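PDB 3LPE: transcription elongation factor Spt5 from Methanocaldococcus jannaschii, which stimulates transcription elongation as the partner of Spt4, its NusG N-terminal (NGN) domain mediating the interaction with RNA polymerase. Local coordinates for residues Phe13-Met18 with Val53-Glu58. Numbering follows the deposited sequence.
Sequences FAVRTM and VLVEAE
The two central strands of the antiparallel sheet of the NGN domain pair here, F13 and V15 of strand 12-17 facing V55 and V53 of strand 52-57. Each of these two hydrogen-bonded pairs closes a ring of two backbone bonds: F13 N gives to V55 O at 2.8 Å and V55 N returns to F13 O, while V15 N reaches V53 O at 2.7 Å and V53 N returns to V15 O. The V15 N bond is nearly straight, 174° at the hydrogen, whereas F13 N lies 28° out of the plane of the V55 carbonyl. Between the rings A14 and L54 form the non-hydrogen-bonded pair, and the CA of L54 adds a CA-H...O contact to F13 O at 3.3 Å. The strand axes are turned 142° from one N-to-C direction to the other, a marked twist away from exact antiparallel.

F13, V15, V53 and V55 share the face covered by helices 22-35 and 60-67, the helical layer of this alpha+beta domain. There V15 CG2 touches V55 CG2 at 3.8 Å, diagonally between the two hydrogen-bonded pairs, which are successive on this face; with CG1 anti to the backbone N in both valines, CG2 is set beside the N, and these are the methyls that meet. M29 packs on both. Farther along, T17 CG2 meets V53 CG2 at 3.9 Å, while T17 OG1 bonds to M18 O from above the carbonyl plane. On the other face L54 lays CD2 against A14 CB at 3.7 Å, with L44 and V77 beside them. E56, also on that side, hydrogen-bonds through OE2 to S42 OG of strand 40-45 and to S39 OG of the RNA polymerase subunit E'' chain, and through OE1 to E40 N of that chain.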
loop_
_atom_site.group_PDB
_atom_site.type_symbol
_atom_site.label_atom_id
_atom_site.label_comp_id
_atom_site.label_asym_id
_atom_site.label_seq_id
_atom_site.Cartn_x
_atom_site.Cartn_y
_atom_site.Cartn_z
ATOM N N PHE A 13 -5.672 4.009 -8.901
ATOM C CA PHE A 13 -5.048 5.178 -9.545
ATOM C C PHE A 13 -3.580 5.267 -9.161
ATOM O O PHE A 13 -3.197 4.884 -8.049
ATOM C CB PHE A 13 -5.761 6.469 -9.119
ATOM C CG PHE A 13 -7.167 6.571 -9.645
ATOM C CD1 PHE A 13 -7.402 6.997 -10.940
ATOM C CD2 PHE A 13 -8.249 6.193 -8.860
ATOM C CE1 PHE A 13 -8.702 7.071 -11.446
ATOM C CE2 PHE A 13 -9.548 6.277 -9.353
ATOM C CZ PHE A 13 -9.768 6.712 -10.643
ATOM N N ALA A 14 -2.764 5.766 -10.081
ATOM C CA ALA A 14 -1.375 6.083 -9.766
ATOM C C ALA A 14 -1.285 7.554 -9.351
ATOM O O ALA A 14 -1.756 8.430 -10.069
ATOM C CB ALA A 14 -0.464 5.772 -10.973
ATOM N N VAL A 15 -0.741 7.801 -8.162
ATOM C CA VAL A 15 -0.539 9.144 -7.638
ATOM C C VAL A 15 0.964 9.446 -7.767
ATOM O O VAL A 15 1.792 8.683 -7.293
ATOM C CB VAL A 15 -0.956 9.226 -6.158
ATOM C CG1 VAL A 15 -0.521 10.554 -5.538
ATOM C CG2 VAL A 15 -2.449 9.039 -6.041
ATOM N N ARG A 16 1.306 10.539 -8.430
ATOM C CA ARG A 16 2.720 10.863 -8.621
ATOM C C ARG A 16 3.288 11.544 -7.388
ATOM O O ARG A 16 2.703 12.456 -6.849
ATOM C CB ARG A 16 2.924 11.734 -9.853
ATOM C CG ARG A 16 4.402 12.052 -10.099
ATOM C CD ARG A 16 4.642 12.844 -11.375
ATOM N NE ARG A 16 6.080 13.115 -11.511
ATOM C CZ ARG A 16 6.607 14.002 -12.351
ATOM N NH1 ARG A 16 5.820 14.721 -13.134
ATOM N NH2 ARG A 16 7.923 14.186 -12.381
ATOM N N THR A 17 4.458 11.103 -6.938
ATOM C CA THR A 17 5.056 11.722 -5.782
ATOM C C THR A 17 6.477 12.084 -6.117
ATOM O O THR A 17 6.970 11.722 -7.186
ATOM C CB THR A 17 5.091 10.749 -4.586
ATOM O OG1 THR A 17 6.148 9.795 -4.775
ATOM C CG2 THR A 17 3.709 10.006 -4.435
ATOM N N MET A 18 7.147 12.752 -5.180
ATOM C CA MET A 18 8.584 12.900 -5.259
ATOM C C MET A 18 9.278 11.563 -5.115
ATOM O O MET A 18 8.890 10.702 -4.311
ATOM C CB MET A 18 9.098 13.885 -4.209
ATOM C CG MET A 18 8.521 15.275 -4.431
ATOM S SD MET A 18 9.172 16.387 -3.218
ATOM C CE MET A 18 10.789 16.706 -3.954
ATOM N N VAL A 53 2.745 6.187 -6.177
ATOM C CA VAL A 53 2.075 5.328 -5.207
ATOM C C VAL A 53 0.746 4.945 -5.852
ATOM O O VAL A 53 0.088 5.782 -6.492
ATOM C CB VAL A 53 1.861 6.069 -3.864
ATOM C CG1 VAL A 53 1.028 5.244 -2.915
ATOM C CG2 VAL A 53 3.216 6.374 -3.220
ATOM N N LEU A 54 0.363 3.681 -5.720
ATOM C CA LEU A 54 -0.884 3.201 -6.320
ATOM C C LEU A 54 -1.960 3.183 -5.254
ATOM O O LEU A 54 -1.718 2.658 -4.180
ATOM C CB LEU A 54 -0.674 1.785 -6.841
ATOM C CG LEU A 54 0.379 1.678 -7.956
ATOM C CD1 LEU A 54 0.531 0.250 -8.444
ATOM C CD2 LEU A 54 0.039 2.592 -9.119
ATOM N N VAL A 55 -3.142 3.723 -5.560
ATOM C CA VAL A 55 -4.206 3.867 -4.565
ATOM C C VAL A 55 -5.452 3.192 -5.101
ATOM O O VAL A 55 -5.964 3.570 -6.133
ATOM C CB VAL A 55 -4.521 5.357 -4.255
ATOM C CG1 VAL A 55 -5.684 5.506 -3.251
ATOM C CG2 VAL A 55 -3.257 6.088 -3.730
ATOM N N GLU A 56 -5.905 2.165 -4.396
ATOM C CA GLU A 56 -7.155 1.476 -4.724
ATOM C C GLU A 56 -8.309 2.153 -3.957
ATOM O O GLU A 56 -8.301 2.240 -2.714
ATOM C CB GLU A 56 -7.026 -0.001 -4.346
ATOM C CG GLU A 56 -8.190 -0.893 -4.790
ATOM C CD GLU A 56 -8.044 -2.317 -4.295
ATOM O OE1 GLU A 56 -8.687 -3.212 -4.870
ATOM O OE2 GLU A 56 -7.282 -2.547 -3.343
ATOM N N ALA A 57 -9.281 2.658 -4.699
ATOM C CA ALA A 57 -10.373 3.432 -4.116
ATOM C C ALA A 57 -11.675 3.238 -4.890
ATOM O O ALA A 57 -11.671 2.759 -6.026
ATOM C CB ALA A 57 -10.005 4.912 -4.073
ATOM N N GLU A 58 -12.786 3.613 -4.272
ATOM C CA GLU A 58 -14.086 3.454 -4.899
ATOM C C GLU A 58 -14.271 4.417 -6.066
ATOM O O GLU A 58 -14.822 4.049 -7.104
ATOM C CB GLU A 58 -15.195 3.697 -3.887
ATOM C CG GLU A 58 -16.574 3.251 -4.396
ATOM C CD GLU A 58 -16.594 1.796 -4.842
ATOM O OE1 GLU A 58 -15.866 0.970 -4.250
ATOM O OE2 GLU A 58 -17.334 1.480 -5.795
#